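Local structure of gamma-glutamyltranspeptidase (Ggt) (Helicobacter pylori 26695, 5BPK) at residues 40-51 / 64-75; 267-276 / 290-301. The protein probably hydrolyses or transfers the gamma-glutamyl group of compounds such as glutathione, as an N-terminal nucleophile (Ntn) hydrolase. One frame throughout, in Å; residues are numbered along the deposited sequence.

How the contacts relate
Contact 1 (40-51 / 64-75) pairs two antiparallel helices in the interior of the fold, and contact 2 (267-276 / 290-301) lays a helix on a beta hairpin farther from the chain centre. They follow one another along the chain; their centres are 31 Å apart, the nearest atoms about 18 Å, and they do not touch. The ligand, a dihydro-oxazolyl amino acid probably derived from acivicin, lies about 12 Å from the Leu72 side chain of contact 1. Both contacts border the other chain of the enzyme: Ala40 and Leu41 in contact 1, and Lys275 and Ile276 in contact 2, pair with its strands in antiparallel ladders.

Contact 1. Residues 40-51 / 64-75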
loop_
_atom_site.group_PDB
_atom_site.type_symbol
_atom_site.label_atom_id
_atom_site.label_comp_id
_atom_site.label_asym_id
_atom_site.label_seq_id
_atom_site.Cartn_x
_atom_site.Cartn_y
_atom_site.Cartn_z
ATOM N N ALA A 40 -7.886 -12.703 -9.815
ATOM C CA ALA A 40 -7.195 -12.445 -8.553
ATOM C C ALA A 40 -5.727 -12.197 -8.903
ATOM O O ALA A 40 -5.016 -13.125 -9.303
ATOM C CB ALA A 40 -7.347 -13.635 -7.622
ATOM N N LEU A 41 -5.284 -10.952 -8.784
ATOM C CA LEU A 41 -3.946 -10.564 -9.234
ATOM C C LEU A 41 -3.090 -9.998 -8.113
ATOM O O LEU A 41 -3.507 -9.078 -7.404
ATOM C CB LEU A 41 -4.048 -9.522 -10.351
ATOM C CG LEU A 41 -4.756 -9.900 -11.649
ATOM C CD1 LEU A 41 -4.783 -8.692 -12.573
ATOM C CD2 LEU A 41 -4.058 -11.071 -12.301
ATOM N N SER A 42 -1.897 -10.560 -7.981
ATOM C CA SER A 42 -0.906 -10.130 -7.006
ATOM C C SER A 42 0.460 -10.049 -7.683
ATOM O O SER A 42 0.611 -10.420 -8.847
ATOM C CB SER A 42 -0.846 -11.119 -5.839
ATOM O OG SER A 42 -0.015 -12.237 -6.139
ATOM N N SER A 43 1.457 -9.592 -6.931
ATOM C CA SER A 43 2.823 -9.481 -7.422
ATOM C C SER A 43 3.620 -10.789 -7.381
ATOM O O SER A 43 4.793 -10.787 -7.745
ATOM C CB SER A 43 3.571 -8.403 -6.628
ATOM O OG SER A 43 3.067 -7.114 -6.948
ATOM N N HIS A 44 3.024 -11.889 -6.925
ATOM C CA HIS A 44 3.719 -13.183 -6.967
ATOM C C HIS A 44 2.831 -14.231 -7.637
ATOM O O HIS A 44 1.722 -14.484 -7.174
ATOM C CB HIS A 44 4.146 -13.675 -5.584
ATOM C CG HIS A 44 5.207 -14.730 -5.639
ATOM N ND1 HIS A 44 4.988 -15.974 -6.192
ATOM C CD2 HIS A 44 6.506 -14.719 -5.245
ATOM C CE1 HIS A 44 6.099 -16.689 -6.122
ATOM N NE2 HIS A 44 7.035 -15.952 -5.553
ATOM N N PRO A 45 3.320 -14.839 -8.727
ATOM C CA PRO A 45 2.489 -15.791 -9.454
ATOM C C PRO A 45 1.950 -16.944 -8.609
ATOM O O PRO A 45 0.870 -17.411 -8.887
ATOM C CB PRO A 45 3.410 -16.304 -10.564
ATOM C CG PRO A 45 4.421 -15.245 -10.753
ATOM C CD PRO A 45 4.635 -14.657 -9.374
ATOM N N LEU A 46 2.689 -17.416 -7.609
ATOM C CA LEU A 46 2.160 -18.492 -6.751
ATOM C C LEU A 46 0.951 -18.020 -5.942
ATOM O O LEU A 46 -0.020 -18.762 -5.788
ATOM C CB LEU A 46 3.224 -19.068 -5.813
ATOM C CG LEU A 46 4.375 -19.819 -6.486
ATOM C CD1 LEU A 46 5.471 -20.139 -5.477
ATOM C CD2 LEU A 46 3.885 -21.090 -7.175
ATOM N N ALA A 47 0.995 -16.782 -5.459
ATOM C CA ALA A 47 -0.131 -16.231 -4.715
ATOM C C ALA A 47 -1.322 -15.945 -5.626
ATOM O O ALA A 47 -2.464 -16.208 -5.255
ATOM C CB ALA A 47 0.286 -14.984 -3.938
ATOM N N SER A 48 -1.057 -15.422 -6.823
ATOM C CA SER A 48 -2.121 -15.159 -7.781
ATOM C C SER A 48 -2.841 -16.451 -8.151
ATOM O O SER A 48 -4.071 -16.489 -8.203
ATOM C CB SER A 48 -1.573 -14.479 -9.035
ATOM O OG SER A 48 -0.924 -13.263 -8.703
ATOM N N GLU A 49 -2.060 -17.505 -8.386
ATOM C CA GLU A 49 -2.588 -18.817 -8.731
ATOM C C GLU A 49 -3.490 -19.348 -7.619
ATOM O O GLU A 49 -4.540 -19.932 -7.897
ATOM C CB GLU A 49 -1.429 -19.788 -9.013
ATOM C CG GLU A 49 -1.844 -21.194 -9.388
ATOM C CD GLU A 49 -0.667 -22.071 -9.783
ATOM O OE1 GLU A 49 0.349 -22.113 -9.039
ATOM O OE2 GLU A 49 -0.769 -22.724 -10.842
ATOM N N ILE A 50 -3.077 -19.150 -6.371
ATOM C CA ILE A 50 -3.862 -19.578 -5.211
ATOM C C ILE A 50 -5.198 -18.813 -5.175
ATOM O O ILE A 50 -6.264 -19.419 -5.026
ATOM C CB ILE A 50 -3.056 -19.408 -3.894
ATOM C CG1 ILE A 50 -2.016 -20.526 -3.754
ATOM C CG2 ILE A 50 -3.972 -19.404 -2.687
ATOM C CD1 ILE A 50 -0.938 -20.229 -2.715
ATOM N N GLY A 51 -5.141 -17.490 -5.336
ATOM C CA GLY A 51 -6.360 -16.674 -5.371
ATOM C C GLY A 51 -7.285 -17.052 -6.521
ATOM O O GLY A 51 -8.501 -17.136 -6.361
ATOM N N ALA A 64 -10.884 -15.181 -1.928
ATOM C CA ALA A 64 -9.652 -15.157 -2.715
ATOM C C ALA A 64 -8.651 -14.182 -2.097
ATOM O O ALA A 64 -7.472 -14.486 -2.011
ATOM C CB ALA A 64 -9.941 -14.765 -4.163
ATOM N N ALA A 65 -9.131 -13.013 -1.678
ATOM C CA ALA A 65 -8.268 -11.998 -1.071
ATOM C C ALA A 65 -7.613 -12.501 0.215
ATOM O O ALA A 65 -6.442 -12.219 0.480
ATOM C CB ALA A 65 -9.049 -10.714 -0.820
ATOM N N VAL A 66 -8.362 -13.255 1.013
ATOM C CA VAL A 66 -7.822 -13.837 2.236
ATOM C C VAL A 66 -6.743 -14.888 1.926
ATOM O O VAL A 66 -5.657 -14.878 2.526
ATOM C CB VAL A 66 -8.961 -14.394 3.136
ATOM C CG1 VAL A 66 -8.383 -15.262 4.281
ATOM C CG2 VAL A 66 -9.814 -13.221 3.676
ATOM N N ALA A 67 -7.011 -15.763 0.967
ATOM C CA ALA A 67 -6.023 -16.764 0.547
ATOM C C ALA A 67 -4.724 -16.092 0.069
ATOM O O ALA A 67 -3.621 -16.507 0.435
ATOM C CB ALA A 67 -6.602 -17.682 -0.526
ATOM N N ILE A 68 -4.860 -15.029 -0.721
ATOM C CA ILE A 68 -3.707 -14.275 -1.212
ATOM C C ILE A 68 -2.912 -13.599 -0.102
ATOM O O ILE A 68 -1.684 -13.662 -0.113
ATOM C CB ILE A 68 -4.108 -13.251 -2.289
ATOM C CG1 ILE A 68 -4.538 -13.990 -3.563
ATOM C CG2 ILE A 68 -2.976 -12.279 -2.589
ATOM C CD1 ILE A 68 -5.123 -13.097 -4.628
ATOM N N GLY A 69 -3.610 -12.975 0.850
ATOM C CA GLY A 69 -2.963 -12.329 1.980
ATOM C C GLY A 69 -2.045 -13.282 2.729
ATOM O O GLY A 69 -0.910 -12.946 3.061
ATOM N N PHE A 70 -2.518 -14.490 2.994
ATOM C CA PHE A 70 -1.653 -15.468 3.671
ATOM C C PHE A 70 -0.558 -16.054 2.766
ATOM O O PHE A 70 0.560 -16.286 3.228
ATOM C CB PHE A 70 -2.468 -16.592 4.313
ATOM C CG PHE A 70 -3.246 -16.155 5.529
ATOM C CD1 PHE A 70 -2.578 -15.758 6.675
ATOM C CD2 PHE A 70 -4.636 -16.134 5.525
ATOM C CE1 PHE A 70 -3.269 -15.350 7.805
ATOM C CE2 PHE A 70 -5.337 -15.727 6.658
ATOM C CZ PHE A 70 -4.643 -15.339 7.799
ATOM N N ALA A 71 -0.874 -16.310 1.497
ATOM C CA ALA A 71 0.130 -16.838 0.556
ATOM C C ALA A 71 1.304 -15.871 0.382
ATOM O O ALA A 71 2.457 -16.283 0.443
ATOM C CB ALA A 71 -0.505 -17.175 -0.793
ATOM N N LEU A 72 1.015 -14.584 0.216
ATOM C CA LEU A 72 2.084 -13.589 0.066
ATOM C C LEU A 72 2.951 -13.464 1.325
ATOM O O LEU A 72 4.133 -13.111 1.239
ATOM C CB LEU A 72 1.495 -12.217 -0.294
ATOM C CG LEU A 72 0.920 -12.045 -1.697
ATOM C CD1 LEU A 72 0.164 -10.697 -1.803
ATOM C CD2 LEU A 72 2.019 -12.137 -2.755
ATOM N N ALA A 73 2.366 -13.741 2.491
ATOM C CA ALA A 73 3.133 -13.759 3.744
ATOM C C ALA A 73 4.259 -14.811 3.741
ATOM O O ALA A 73 5.231 -14.695 4.505
ATOM C CB ALA A 73 2.203 -13.966 4.957
ATOM N N VAL A 74 4.121 -15.814 2.879
ATOM C CA VAL A 74 5.091 -16.894 2.747
ATOM C C VAL A 74 6.013 -16.668 1.535
ATOM O O VAL A 74 7.224 -16.742 1.661
ATOM C CB VAL A 74 4.360 -18.250 2.629
ATOM C CG1 VAL A 74 5.353 -19.400 2.415
ATOM C CG2 VAL A 74 3.529 -18.497 3.864
ATOM N N VAL A 75 5.439 -16.364 0.376
ATOM C CA VAL A 75 6.214 -16.323 -0.876
ATOM C C VAL A 75 6.791 -14.958 -1.228
ATOM O O VAL A 75 7.613 -14.860 -2.138
ATOM C CB VAL A 75 5.398 -16.848 -2.070
ATOM C CG1 VAL A 75 4.943 -18.292 -1.803
ATOM C CG2 VAL A 75 4.183 -15.949 -2.391
#
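His44 turns its imidazole away from its own amide (chi1 -162°) and onto Val75, whose CG2 sits between its own N and carbonyl carbon and lies over one ring face, 3.8 Å from the ring centroid of His44. This CH-pi contact closes one end of an antiparallel helix pair in the Ntn-hydrolase fold, helix 45-56 against helix 61-75, whose short segments have axes 8.3 Å apart. His44 is also the N-cap of the first helix: Leu46 N donates to its ND1 in the ring plane, which probably fixes the rotation of the ring while Val75 packs on its face.

Small residues let the helices come close. Ala47 CB sits 3.5 Å from Leu72 CD2 and also meets the methyl of Ala71, while Ile50 straddles the next turn, CD1 on Ala71 CB at 3.6 Å and CG2 on Ala67 CB. Ile68 reaches across from its flank: CG1 and CD1 both come up to Gly51 CA, and CD1 continues to the methyl of Ala40 near the end of strand 38-41.

Between strand and helix, Ser42 makes an ST turn, its OG accepting from His44 N at 3.2 Å and sharing a hydrogen bond with Ser48 OG. The same OG is next to Leu72 CD2, so the polar turn is bordered by the hydrophobic seam. Beyond the pair, helix 155-168 covers Ile50 through Pro161 and Leu165, and Tyr4 and Tyr18 of the other chain pack on Ile68 and Leu72. At the far end of the seam the backbone itself takes part, with Gly51 O 3.5 Å from Ala64 CB.

Contact 2. Residues 267-276 / 290-301; sequences VVGSYRGYKI and IQILNVMENADL. With EDO (1,2-ethanediol), chain J.
Leu293 and Tyr271 meet at about a right angle, the CD2 methyl standing over the centre of the phenol ring, 3.7 Å from the Tyr271 centroid and only 6° off its normal. The aliphatic CG of Arg272 covers the opposite face, so the ring is clasped between helix and turn, and Glu297 N lies at its edge. The Arg272 chain, extended from CG to NE, carries its guanidinium past Glu297, which runs the other way, to the carbonyls of Met296, Glu297 and Ala299. There Arg272 NH2 donates to Ala299 O at 2.8 Å, nearly in line with the C=O bond but bent at the donor, the oxygen standing out of the guanidinium plane, and weakly to Met296 O; NH1 adds weak bonds to Glu297 O and Ala299 O.

OE2 of Glu297 is turned to the backbone: Arg272 N donates to it on its anti side at 2.8 Å, somewhat out of the carboxylate plane, with an almost straight angle of 175°. Strands 262-271 and 274-278 form a beta hairpin closed by a type I' turn from Tyr271 to Tyr274, and helix 285-296 lies along it, its segment 290-296 at 25° to strand 267-271. Toward the start of the helix segment the contact turns apolar. Ile290 CD1 meets Val267 CG2 tip to tip at 3.7 Å and packs on Gly269 N, while its CG1 slides past Ile276 CG2.

Two waters complete the polar side, one linking Ser270 N to Asn294 OD1, the other Ser270 OG to Glu297 OE2. Lys346 makes a salt bridge with Glu297 OE1 and hydrogen bonds to Asn294 OD1 and Ser270 O, probably holding both side chains in place. Asp110 of the other chain accepts from Arg272 NE in a salt bridge and hydrogen-bonds Tyr271 OH, which itself accepts from Arg272 NH2 at 3.1 Å.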
loop_
_atom_site.group_PDB
_atom_site.type_symbol
_atom_site.label_atom_id
_atom_site.label_comp_id
_atom_site.label_asym_id
_atom_site.label_seq_id
_atom_site.Cartn_x
_atom_site.Cartn_y
_atom_site.Cartn_z
ATOM N N VAL A 267 -13.402 6.973 1.656
ATOM C CA VAL A 267 -13.525 8.294 1.071
ATOM C C VAL A 267 -14.005 8.110 -0.372
ATOM O O VAL A 267 -13.524 7.229 -1.105
ATOM C CB VAL A 267 -12.222 9.115 1.184
ATOM C CG1 VAL A 267 -11.058 8.443 0.480
ATOM C CG2 VAL A 267 -12.441 10.527 0.651
ATOM N N VAL A 268 -15.001 8.911 -0.741
ATOM C CA VAL A 268 -15.704 8.776 -2.014
ATOM C C VAL A 268 -15.690 10.097 -2.756
ATOM O O VAL A 268 -15.883 11.166 -2.170
ATOM C CB VAL A 268 -17.161 8.290 -1.801
ATOM C CG1 VAL A 268 -17.934 8.225 -3.127
ATOM C CG2 VAL A 268 -17.161 6.934 -1.103
ATOM N N GLY A 269 -15.414 10.013 -4.048
ATOM C CA GLY A 269 -15.456 11.163 -4.938
ATOM C C GLY A 269 -15.979 10.795 -6.306
ATOM O O GLY A 269 -16.430 9.675 -6.533
ATOM N N SER A 270 -15.944 11.764 -7.209
ATOM C CA SER A 270 -16.358 11.555 -8.591
ATOM C C SER A 270 -15.332 12.164 -9.535
ATOM O O SER A 270 -14.706 13.195 -9.229
ATOM C CB SER A 270 -17.735 12.173 -8.856
ATOM O OG SER A 270 -17.727 13.582 -8.655
ATOM N N TYR A 271 -15.159 11.504 -10.676
ATOM C CA TYR A 271 -14.299 11.995 -11.737
ATOM C C TYR A 271 -14.938 11.652 -13.083
ATOM O O TYR A 271 -15.022 10.486 -13.467
ATOM C CB TYR A 271 -12.908 11.384 -11.618
ATOM C CG TYR A 271 -11.875 11.953 -12.557
ATOM C CD1 TYR A 271 -11.446 13.269 -12.438
ATOM C CD2 TYR A 271 -11.280 11.157 -13.529
ATOM C CE1 TYR A 271 -10.482 13.784 -13.284
ATOM C CE2 TYR A 271 -10.311 11.652 -14.360
ATOM C CZ TYR A 271 -9.905 12.974 -14.233
ATOM O OH TYR A 271 -8.937 13.492 -15.066
ATOM N N ARG A 272 -15.413 12.680 -13.776
ATOM C CA ARG A 272 -15.983 12.528 -15.126
ATOM C C ARG A 272 -17.028 11.419 -15.249
ATOM O O ARG A 272 -17.016 10.643 -16.208
ATOM C CB ARG A 272 -14.858 12.340 -16.158
ATOM C CG ARG A 272 -13.740 13.385 -16.016
ATOM C CD ARG A 272 -12.868 13.445 -17.248
ATOM N NE ARG A 272 -11.595 14.085 -16.971
ATOM C CZ ARG A 272 -11.379 15.394 -16.902
ATOM N NH1 ARG A 272 -12.357 16.270 -17.123
ATOM N NH2 ARG A 272 -10.157 15.836 -16.622
ATOM N N GLY A 273 -17.924 11.347 -14.269
ATOM C CA GLY A 273 -19.029 10.397 -14.308
ATOM C C GLY A 273 -18.764 9.050 -13.653
ATOM O O GLY A 273 -19.656 8.202 -13.614
ATOM N N TYR A 274 -17.535 8.854 -13.169
ATOM C CA TYR A 274 -17.150 7.650 -12.431
ATOM C C TYR A 274 -17.037 7.942 -10.937
ATOM O O TYR A 274 -16.641 9.047 -10.544
ATOM C CB TYR A 274 -15.796 7.120 -12.924
ATOM C CG TYR A 274 -15.785 6.686 -14.375
ATOM C CD1 TYR A 274 -15.548 7.606 -15.395
ATOM C CD2 TYR A 274 -15.993 5.354 -14.726
ATOM C CE1 TYR A 274 -15.529 7.210 -16.741
ATOM C CE2 TYR A 274 -15.978 4.946 -16.067
ATOM C CZ TYR A 274 -15.745 5.883 -17.064
ATOM O OH TYR A 274 -15.724 5.493 -18.380
ATOM N N LYS A 275 -17.358 6.945 -10.113
ATOM C CA LYS A 275 -17.261 7.090 -8.660
ATOM C C LYS A 275 -15.941 6.493 -8.209
ATOM O O LYS A 275 -15.585 5.378 -8.604
ATOM C CB LYS A 275 -18.430 6.387 -7.965
ATOM C CG LYS A 275 -18.537 6.666 -6.479
ATOM C CD LYS A 275 -19.632 5.837 -5.819
ATOM C CE LYS A 275 -21.012 6.385 -6.114
ATOM N NZ LYS A 275 -22.074 5.672 -5.326
ATOM N N ILE A 276 -15.203 7.260 -7.411
ATOM C CA ILE A 276 -13.911 6.847 -6.869
ATOM C C ILE A 276 -14.124 6.440 -5.413
ATOM O O ILE A 276 -14.608 7.249 -4.614
ATOM C CB ILE A 276 -12.871 8.000 -6.924
ATOM C CG1 ILE A 276 -12.797 8.654 -8.318
ATOM C CG2 ILE A 276 -11.494 7.489 -6.474
ATOM C CD1 ILE A 276 -12.403 7.693 -9.442
ATOM N N ILE A 290 -8.410 11.738 -4.566
ATOM C CA ILE A 290 -9.655 12.380 -4.995
ATOM C C ILE A 290 -9.452 13.889 -5.184
ATOM O O ILE A 290 -9.965 14.475 -6.137
ATOM C CB ILE A 290 -10.795 12.069 -3.986
ATOM C CG1 ILE A 290 -11.218 10.605 -4.150
ATOM C CG2 ILE A 290 -11.996 13.016 -4.154
ATOM C CD1 ILE A 290 -12.011 10.055 -3.002
ATOM N N GLN A 291 -8.703 14.502 -4.267
ATOM C CA GLN A 291 -8.320 15.912 -4.371
ATOM C C GLN A 291 -7.629 16.225 -5.708
ATOM O O GLN A 291 -7.994 17.184 -6.393
ATOM C CB GLN A 291 -7.395 16.286 -3.195
ATOM C CG GLN A 291 -6.896 17.732 -3.183
ATOM C CD GLN A 291 -5.972 18.024 -2.005
ATOM O OE1 GLN A 291 -5.599 17.124 -1.244
ATOM N NE2 GLN A 291 -5.580 19.282 -1.869
ATOM N N ILE A 292 -6.637 15.418 -6.074
ATOM C CA ILE A 292 -5.823 15.682 -7.271
ATOM C C ILE A 292 -6.672 15.471 -8.542
ATOM O O ILE A 292 -6.657 16.292 -9.464
ATOM C CB ILE A 292 -4.540 14.821 -7.283
ATOM C CG1 ILE A 292 -3.607 15.233 -6.139
ATOM C CG2 ILE A 292 -3.799 14.975 -8.593
ATOM C CD1 ILE A 292 -2.589 14.165 -5.760
ATOM N N LEU A 293 -7.425 14.385 -8.578
ATOM C CA LEU A 293 -8.413 14.174 -9.638
ATOM C C LEU A 293 -9.405 15.339 -9.755
ATOM O O LEU A 293 -9.737 15.763 -10.868
ATOM C CB LEU A 293 -9.166 12.852 -9.431
ATOM C CG LEU A 293 -8.367 11.579 -9.766
ATOM C CD1 LEU A 293 -9.114 10.312 -9.375
ATOM C CD2 LEU A 293 -7.969 11.511 -11.253
ATOM N N ASN A 294 -9.892 15.842 -8.622
ATOM C CA ASN A 294 -10.802 16.983 -8.632
ATOM C C ASN A 294 -10.180 18.176 -9.328
ATOM O O ASN A 294 -10.868 18.863 -10.074
ATOM C CB ASN A 294 -11.240 17.441 -7.233
ATOM C CG ASN A 294 -12.224 16.503 -6.556
ATOM O OD1 ASN A 294 -12.906 15.704 -7.196
ATOM N ND2 ASN A 294 -12.337 16.647 -5.232
ATOM N N VAL A 295 -8.905 18.458 -9.039
ATOM C CA VAL A 295 -8.224 19.589 -9.682
ATOM C C VAL A 295 -8.167 19.341 -11.195
ATOM O O VAL A 295 -8.537 20.207 -11.995
ATOM C CB VAL A 295 -6.788 19.830 -9.124
ATOM C CG1 VAL A 295 -6.091 20.974 -9.871
ATOM C CG2 VAL A 295 -6.824 20.137 -7.638
ATOM N N MET A 296 -7.715 18.147 -11.567
ATOM C CA MET A 296 -7.547 17.746 -12.966
ATOM C C MET A 296 -8.865 17.793 -13.759
ATOM O O MET A 296 -8.866 18.072 -14.969
ATOM C CB MET A 296 -6.977 16.329 -13.022
ATOM C CG MET A 296 -5.527 16.245 -12.549
ATOM S SD MET A 296 -4.933 14.568 -12.237
ATOM C CE MET A 296 -5.345 13.738 -13.785
ATOM N N GLU A 297 -9.974 17.518 -13.075
ATOM C CA GLU A 297 -11.302 17.471 -13.711
ATOM C C GLU A 297 -11.674 18.799 -14.381
ATOM O O GLU A 297 -12.506 18.826 -15.309
ATOM C CB GLU A 297 -12.379 17.084 -12.687
ATOM C CG GLU A 297 -13.656 16.557 -13.308
ATOM C CD GLU A 297 -14.720 16.169 -12.270
ATOM O OE1 GLU A 297 -14.848 16.837 -11.215
ATOM O OE2 GLU A 297 -15.458 15.205 -12.533
ATOM N N ASN A 298 -11.076 19.890 -13.910
ATOM C CA ASN A 298 -11.324 21.210 -14.490
ATOM C C ASN A 298 -10.741 21.423 -15.883
ATOM O O ASN A 298 -11.067 22.418 -16.546
ATOM C CB ASN A 298 -10.832 22.300 -13.543
ATOM C CG ASN A 298 -11.686 22.405 -12.298
ATOM O OD1 ASN A 298 -12.776 22.990 -12.327
ATOM N ND2 ASN A 298 -11.206 21.820 -11.192
ATOM N N ALA A 299 -9.895 20.502 -16.325
ATOM C CA ALA A 299 -9.309 20.565 -17.652
ATOM C C ALA A 299 -9.814 19.399 -18.507
ATOM O O ALA A 299 -10.072 18.313 -17.991
ATOM C CB ALA A 299 -7.785 20.528 -17.543
ATOM N N ASP A 300 -9.948 19.621 -19.812
ATOM C CA ASP A 300 -10.201 18.528 -20.751
ATOM C C ASP A 300 -8.863 17.882 -21.101
ATOM O O ASP A 300 -8.231 18.213 -22.099
ATOM C CB ASP A 300 -10.907 19.034 -22.013
ATOM C CG ASP A 300 -11.218 17.915 -23.002
ATOM O OD1 ASP A 300 -11.015 16.728 -22.663
ATOM O OD2 ASP A 300 -11.684 18.223 -24.120
ATOM N N LEU A 301 -8.430 16.945 -20.270
ATOM C CA LEU A 301 -7.140 16.305 -20.489
ATOM C C LEU A 301 -7.135 15.469 -21.774
ATOM O O LEU A 301 -6.117 15.402 -22.466
ATOM C CB LEU A 301 -6.744 15.456 -19.287
ATOM C CG LEU A 301 -6.587 16.167 -17.945
ATOM C CD1 LEU A 301 -6.202 15.124 -16.919
ATOM C CD2 LEU A 301 -5.565 17.308 -17.959
HETATM C C1 EDO J . -20.752 7.264 -16.819
HETATM O O1 EDO J . -21.246 5.933 -17.010
HETATM C C2 EDO J . -19.235 7.280 -16.980
HETATM O O2 EDO J . -18.840 8.390 -17.794
HETATM O O HOH W 1 -14.992 14.169 -6.054
HETATM O O HOH W 2 -17.630 14.868 -11.035
#